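Local coordinates for aminopeptidase N family protein (Idiomarina loihiensis L2TR, PDB 4FGM) that is a zinc-binding peptidase of the M61 family that probably acts as an aminopeptidase, removing residues from the amino ends of peptides, at residues A3-P8 with H126-P131; E30-N35 with A114-T119. All blocks are in the same frame, centred on the assembly; numbering follows the deposited sequence.

Contact 1 of 2, residues A3-P8 with H126-P131; sequences AYDITP and HLHAPP
The imidazole rings of His-126 and His-128 meet Asp-5 on the same face of a parallel strand pair in the M61 N-terminal domain. At the edge of the His-128 ring, in its plane, stands OD2 of Asp-5, which accepts a straight hydrogen bond from NE2 at 2.6 Å through its anti lone pair; carboxylate and ring lie nearly coplanar, 17° apart, in a His-carboxylate pair. The edge of the His-126 ring faces CB of Ala-3, while Asp-5 OD1 approaches that ring obliquely, 3.6 Å from its CD2. With CG of Asp-5 turned beside the backbone N (chi1 -84°), the carboxylate reaches across to both histidines. A leucine in place of Asp-5 would probably leave NE2 of His-128 without its acceptor and the imidazole freer to turn.

Beneath these groups the backbones are zipped as parallel strands: His-126 N donates to Tyr-4 O, Ile-6 N to His-126 O and His-128 N to Ile-6 O, so that Ile-6 is held through both its N and its O. The opposite face of the pair carries Ile-6 and Leu-127, where CG2 of Ile-6 lies 4.1 Å from CD2 of Leu-127, with Phe-16 of strand 15-22 and Phe-168 of strand 168-171 packed against Ile-6 and Leu-127 respectively. Past the last of these bonds OG1 of Thr-7 sits 3.2 Å from CB of His-128. The two segments stay in contact beyond the strand pairing at Pro-8, whose CB lies 3.6 Å from CB of Pro-130, while Pro-8 CD comes to 3.1 Å from the carbonyl O of His-128.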
loop_
_atom_site.group_PDB
_atom_site.type_symbol
_atom_site.label_atom_id
_atom_site.label_comp_id
_atom_site.label_asym_id
_atom_site.label_seq_id
_atom_site.Cartn_x
_atom_site.Cartn_y
_atom_site.Cartn_z
ATOM N N ALA A 3 -24.946 14.905 11.965
ATOM C CA ALA A 3 -23.933 15.314 12.938
ATOM C C ALA A 3 -23.312 14.150 13.700
ATOM O O ALA A 3 -24.013 13.271 14.208
ATOM C CB ALA A 3 -24.534 16.319 13.917
ATOM N N TYR A 4 -21.986 14.157 13.781
ATOM C CA TYR A 4 -21.253 13.107 14.477
ATOM C C TYR A 4 -20.421 13.688 15.613
ATOM O O TYR A 4 -19.670 14.633 15.411
ATOM C CB TYR A 4 -20.315 12.387 13.500
ATOM C CG TYR A 4 -21.009 11.613 12.405
ATOM C CD1 TYR A 4 -21.412 10.298 12.603
ATOM C CD2 TYR A 4 -21.253 12.192 11.166
ATOM C CE1 TYR A 4 -22.037 9.576 11.591
ATOM C CE2 TYR A 4 -21.880 11.479 10.149
ATOM C CZ TYR A 4 -22.269 10.173 10.368
ATOM O OH TYR A 4 -22.900 9.466 9.369
ATOM N N ASP A 5 -20.567 13.130 16.808
ATOM C CA ASP A 5 -19.775 13.573 17.951
ATOM C C ASP A 5 -18.868 12.431 18.369
ATOM O O ASP A 5 -19.347 11.338 18.682
ATOM C CB ASP A 5 -20.656 13.972 19.132
ATOM C CG ASP A 5 -21.154 15.385 19.021
ATOM O OD1 ASP A 5 -22.247 15.584 18.446
ATOM O OD2 ASP A 5 -20.437 16.297 19.491
ATOM N N ILE A 6 -17.563 12.678 18.361
ATOM C CA ILE A 6 -16.604 11.649 18.745
ATOM C C ILE A 6 -15.726 12.073 19.907
ATOM O O ILE A 6 -15.203 13.199 19.946
ATOM C CB ILE A 6 -15.679 11.260 17.569
ATOM C CG1 ILE A 6 -16.502 10.688 16.413
ATOM C CG2 ILE A 6 -14.670 10.231 18.029
ATOM C CD1 ILE A 6 -15.692 10.462 15.146
ATOM N N THR A 7 -15.562 11.160 20.854
ATOM C CA THR A 7 -14.725 11.429 22.008
ATOM C C THR A 7 -13.889 10.203 22.342
ATOM O O THR A 7 -14.416 9.096 22.435
ATOM C CB THR A 7 -15.585 11.798 23.256
ATOM O OG1 THR A 7 -16.414 12.928 22.954
ATOM C CG2 THR A 7 -14.697 12.136 24.444
ATOM N N PRO A 8 -12.566 10.375 22.479
ATOM C CA PRO A 8 -11.696 9.242 22.821
ATOM C C PRO A 8 -11.920 9.126 24.327
ATOM O O PRO A 8 -11.094 9.571 25.120
ATOM C CB PRO A 8 -10.296 9.765 22.498
ATOM C CG PRO A 8 -10.538 10.860 21.506
ATOM C CD PRO A 8 -11.766 11.532 22.051
ATOM N N HIS A 126 -17.684 16.567 15.258
ATOM C CA HIS A 126 -17.209 17.319 16.406
ATOM C C HIS A 126 -16.284 16.408 17.212
ATOM O O HIS A 126 -16.750 15.468 17.854
ATOM C CB HIS A 126 -18.403 17.752 17.260
ATOM C CG HIS A 126 -19.555 18.284 16.460
ATOM N ND1 HIS A 126 -19.611 19.584 16.001
ATOM C CD2 HIS A 126 -20.678 17.677 16.002
ATOM C CE1 HIS A 126 -20.716 19.754 15.297
ATOM N NE2 HIS A 126 -21.382 18.612 15.282
ATOM N N LEU A 127 -14.981 16.680 17.163
ATOM C CA LEU A 127 -13.999 15.883 17.896
ATOM C C LEU A 127 -13.721 16.517 19.255
ATOM O O LEU A 127 -13.123 17.592 19.334
ATOM C CB LEU A 127 -12.681 15.792 17.118
ATOM C CG LEU A 127 -11.912 14.465 17.072
ATOM C CD1 LEU A 127 -10.432 14.775 17.075
ATOM C CD2 LEU A 127 -12.251 13.583 18.240
ATOM N N HIS A 128 -14.141 15.835 20.316
ATOM C CA HIS A 128 -13.949 16.315 21.682
ATOM C C HIS A 128 -12.647 15.763 22.254
ATOM O O HIS A 128 -12.277 14.611 21.993
ATOM C CB HIS A 128 -15.135 15.880 22.554
ATOM C CG HIS A 128 -16.459 16.361 22.044
ATOM N ND1 HIS A 128 -16.960 17.612 22.335
ATOM C CD2 HIS A 128 -17.351 15.788 21.202
ATOM C CE1 HIS A 128 -18.100 17.790 21.692
ATOM N NE2 HIS A 128 -18.360 16.697 20.996
ATOM N N ALA A 129 -11.947 16.590 23.028
ATOM C CA ALA A 129 -10.687 16.176 23.638
ATOM C C ALA A 129 -10.917 15.026 24.603
ATOM O O ALA A 129 -11.957 14.937 25.253
ATOM C CB ALA A 129 -10.047 17.343 24.386
ATOM N N PRO A 130 -9.957 14.104 24.686
ATOM C CA PRO A 130 -10.164 13.003 25.623
ATOM C C PRO A 130 -9.867 13.532 27.029
ATOM O O PRO A 130 -8.808 14.111 27.273
ATOM C CB PRO A 130 -9.158 11.958 25.149
ATOM C CG PRO A 130 -8.061 12.782 24.573
ATOM C CD PRO A 130 -8.788 13.862 23.821
ATOM N N PRO A 131 -10.804 13.352 27.968
ATOM C CA PRO A 131 -10.596 13.833 29.337
ATOM C C PRO A 131 -9.249 13.413 29.914
ATOM O O PRO A 131 -8.634 14.148 30.689
ATOM C CB PRO A 131 -11.766 13.214 30.098
ATOM C CG PRO A 131 -12.839 13.179 29.069
ATOM C CD PRO A 131 -12.101 12.669 27.846
#

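Contact 2 of 2, residues E30-N35 with A114-T119; sequences ELWLPN and AVEGQT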
loop_
_atom_site.group_PDB
_atom_site.type_symbol
_atom_site.label_atom_id
_atom_site.label_comp_id
_atom_site.label_asym_id
_atom_site.label_seq_id
_atom_site.Cartn_x
_atom_site.Cartn_y
_atom_site.Cartn_z
ATOM N N GLU A 30 -32.716 3.261 8.535
ATOM C CA GLU A 30 -31.618 2.314 8.673
ATOM C C GLU A 30 -30.265 3.009 8.763
ATOM O O GLU A 30 -30.051 4.064 8.172
ATOM C CB GLU A 30 -31.601 1.326 7.498
ATOM C CG GLU A 30 -32.780 0.364 7.489
ATOM C CD GLU A 30 -32.772 -0.567 6.290
ATOM O OE1 GLU A 30 -31.859 -0.455 5.440
ATOM O OE2 GLU A 30 -33.686 -1.414 6.201
ATOM N N LEU A 31 -29.362 2.391 9.515
ATOM C CA LEU A 31 -28.007 2.891 9.706
ATOM C C LEU A 31 -27.078 1.741 9.306
ATOM O O LEU A 31 -27.336 0.581 9.648
ATOM C CB LEU A 31 -27.782 3.245 11.182
ATOM C CG LEU A 31 -28.834 4.141 11.846
ATOM C CD1 LEU A 31 -28.621 4.176 13.351
ATOM C CD2 LEU A 31 -28.758 5.528 11.257
ATOM N N TRP A 32 -26.016 2.049 8.567
ATOM C CA TRP A 32 -25.083 1.007 8.160
ATOM C C TRP A 32 -23.625 1.455 8.210
ATOM O O TRP A 32 -23.321 2.656 8.182
ATOM C CB TRP A 32 -25.410 0.496 6.749
ATOM C CG TRP A 32 -25.329 1.541 5.672
ATOM C CD1 TRP A 32 -26.327 2.375 5.271
ATOM C CD2 TRP A 32 -24.186 1.868 4.870
ATOM N NE1 TRP A 32 -25.883 3.201 4.267
ATOM C CE2 TRP A 32 -24.571 2.912 4.000
ATOM C CE3 TRP A 32 -22.871 1.379 4.800
ATOM C CZ2 TRP A 32 -23.693 3.483 3.071
ATOM C CZ3 TRP A 32 -21.992 1.948 3.873
ATOM C CH2 TRP A 32 -22.412 2.990 3.021
ATOM N N LEU A 33 -22.726 0.477 8.291
ATOM C CA LEU A 33 -21.302 0.765 8.341
ATOM C C LEU A 33 -20.583 0.048 7.205
ATOM O O LEU A 33 -20.857 -1.120 6.912
ATOM C CB LEU A 33 -20.718 0.323 9.682
ATOM C CG LEU A 33 -19.330 0.897 9.970
ATOM C CD1 LEU A 33 -19.477 2.395 10.222
ATOM C CD2 LEU A 33 -18.698 0.204 11.185
ATOM N N PRO A 34 -19.656 0.742 6.542
ATOM C CA PRO A 34 -18.914 0.133 5.437
ATOM C C PRO A 34 -18.289 -1.192 5.867
ATOM O O PRO A 34 -17.848 -1.327 7.007
ATOM C CB PRO A 34 -17.851 1.181 5.119
ATOM C CG PRO A 34 -18.526 2.470 5.473
ATOM C CD PRO A 34 -19.215 2.124 6.780
ATOM N N ASN A 35 -18.256 -2.169 4.962
ATOM C CA ASN A 35 -17.654 -3.450 5.289
ATOM C C ASN A 35 -16.200 -3.505 4.831
ATOM O O ASN A 35 -15.496 -4.480 5.093
ATOM C CB ASN A 35 -18.466 -4.599 4.695
ATOM C CG ASN A 35 -19.740 -4.848 5.461
ATOM O OD1 ASN A 35 -19.747 -4.785 6.687
ATOM N ND2 ASN A 35 -20.824 -5.137 4.750
ATOM N N ALA A 114 -23.358 5.293 8.604
ATOM C CA ALA A 114 -23.966 6.088 7.542
ATOM C C ALA A 114 -25.485 6.043 7.712
ATOM O O ALA A 114 -26.041 5.014 8.105
ATOM C CB ALA A 114 -23.580 5.526 6.182
ATOM N N VAL A 115 -26.151 7.163 7.438
ATOM C CA VAL A 115 -27.611 7.232 7.535
ATOM C C VAL A 115 -28.193 6.903 6.164
ATOM O O VAL A 115 -28.051 7.681 5.217
ATOM C CB VAL A 115 -28.092 8.650 7.959
ATOM C CG1 VAL A 115 -29.612 8.674 8.061
ATOM C CG2 VAL A 115 -27.470 9.037 9.298
ATOM N N GLU A 116 -28.834 5.742 6.060
ATOM C CA GLU A 116 -29.428 5.287 4.799
ATOM C C GLU A 116 -30.305 6.330 4.116
ATOM O O GLU A 116 -31.218 6.889 4.727
ATOM C CB GLU A 116 -30.252 4.022 5.029
ATOM C CG GLU A 116 -30.854 3.426 3.762
ATOM C CD GLU A 116 -29.805 2.924 2.781
ATOM O OE1 GLU A 116 -28.911 2.161 3.199
ATOM O OE2 GLU A 116 -29.878 3.284 1.587
ATOM N N GLY A 117 -30.012 6.589 2.845
ATOM C CA GLY A 117 -30.786 7.552 2.085
ATOM C C GLY A 117 -30.398 9.005 2.282
ATOM O O GLY A 117 -30.758 9.854 1.472
ATOM N N GLN A 118 -29.675 9.305 3.354
ATOM C CA GLN A 118 -29.258 10.679 3.617
ATOM C C GLN A 118 -27.740 10.758 3.562
ATOM O O GLN A 118 -27.114 11.637 4.145
ATOM C CB GLN A 118 -29.763 11.121 4.988
ATOM C CG GLN A 118 -31.265 11.039 5.127
ATOM C CD GLN A 118 -31.745 11.477 6.490
ATOM O OE1 GLN A 118 -31.481 12.601 6.920
ATOM N NE2 GLN A 118 -32.463 10.591 7.180
ATOM N N THR A 119 -27.169 9.824 2.820
ATOM C CA THR A 119 -25.733 9.699 2.659
ATOM C C THR A 119 -25.068 10.757 1.761
ATOM O O THR A 119 -23.849 10.947 1.826
ATOM C CB THR A 119 -25.421 8.260 2.164
ATOM O OG1 THR A 119 -24.526 7.625 3.092
ATOM C CG2 THR A 119 -24.854 8.270 0.749
#
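Trp-32 lays one face of its indole over the methyl of Ala-114, and these two residues, followed by Glu-116, bury the most surface in this short antiparallel pairing of the M61 N-terminal domain. CB of Ala-114 stands 3.8 Å from the centroid of the five-membered ring, 22° off the normal, a CH-pi contact displaced toward the rim of the indole. Chi1 of Trp-32 is 61°, which sets CG between the backbone N and the carbonyl carbon and folds the indole over its strand partner. The backbones of this hydrogen-bonded pair grip each other twice, Ala-114 N giving to Trp-32 O at 2.7 Å and Trp-32 N to Ala-114 O at 3.0 Å.

Just past the paired strands, Glu-116 N donates to Glu-30 O. The Glu-116 side chain, bent at chi2 (65°), crosses the indole at about a right angle and brings OE1 to 3.3 Å from Trp-32 CD1. The same OE1 lies 4.5 Å from OE1 of Glu-30; both oxygens form salt bridges to Arg-71, which probably offsets their mutual repulsion. A type II turn from Val-115 to Gln-118 then carries the chain away, closed by a bond from Gln-118 N to Val-115 O.

Strand 30-32 is flanked by strand 114-115 and strand 71-74. Leu-31 and Val-115 pack on Ile-22 of strand 15-22, whereas Ala-114 and Thr-119 touch Tyr-160 of helix 160-163.

Both contacts lie in the M61 N-terminal domain, their centres about 20 Å apart, on the same side of the chain's centre and away from the zinc site. Along the chain the order is 3-8, 30-35, 114-119, 126-131, so contact 2 is nested within the loop that contact 1 closes. Strand 114-115 is followed by strand 123-127, so the turn between leads from the antiparallel pairing to the parallel one. Tyr-4 joins the two regions: its OH bonds to Leu-113 O and packs near Ala-114 CA, while helix 160-163 touches both. Contact 1 joins the chain's first residues to a segment 118 residues on; contact 2 bridges 79 residues within the same beta-rich region.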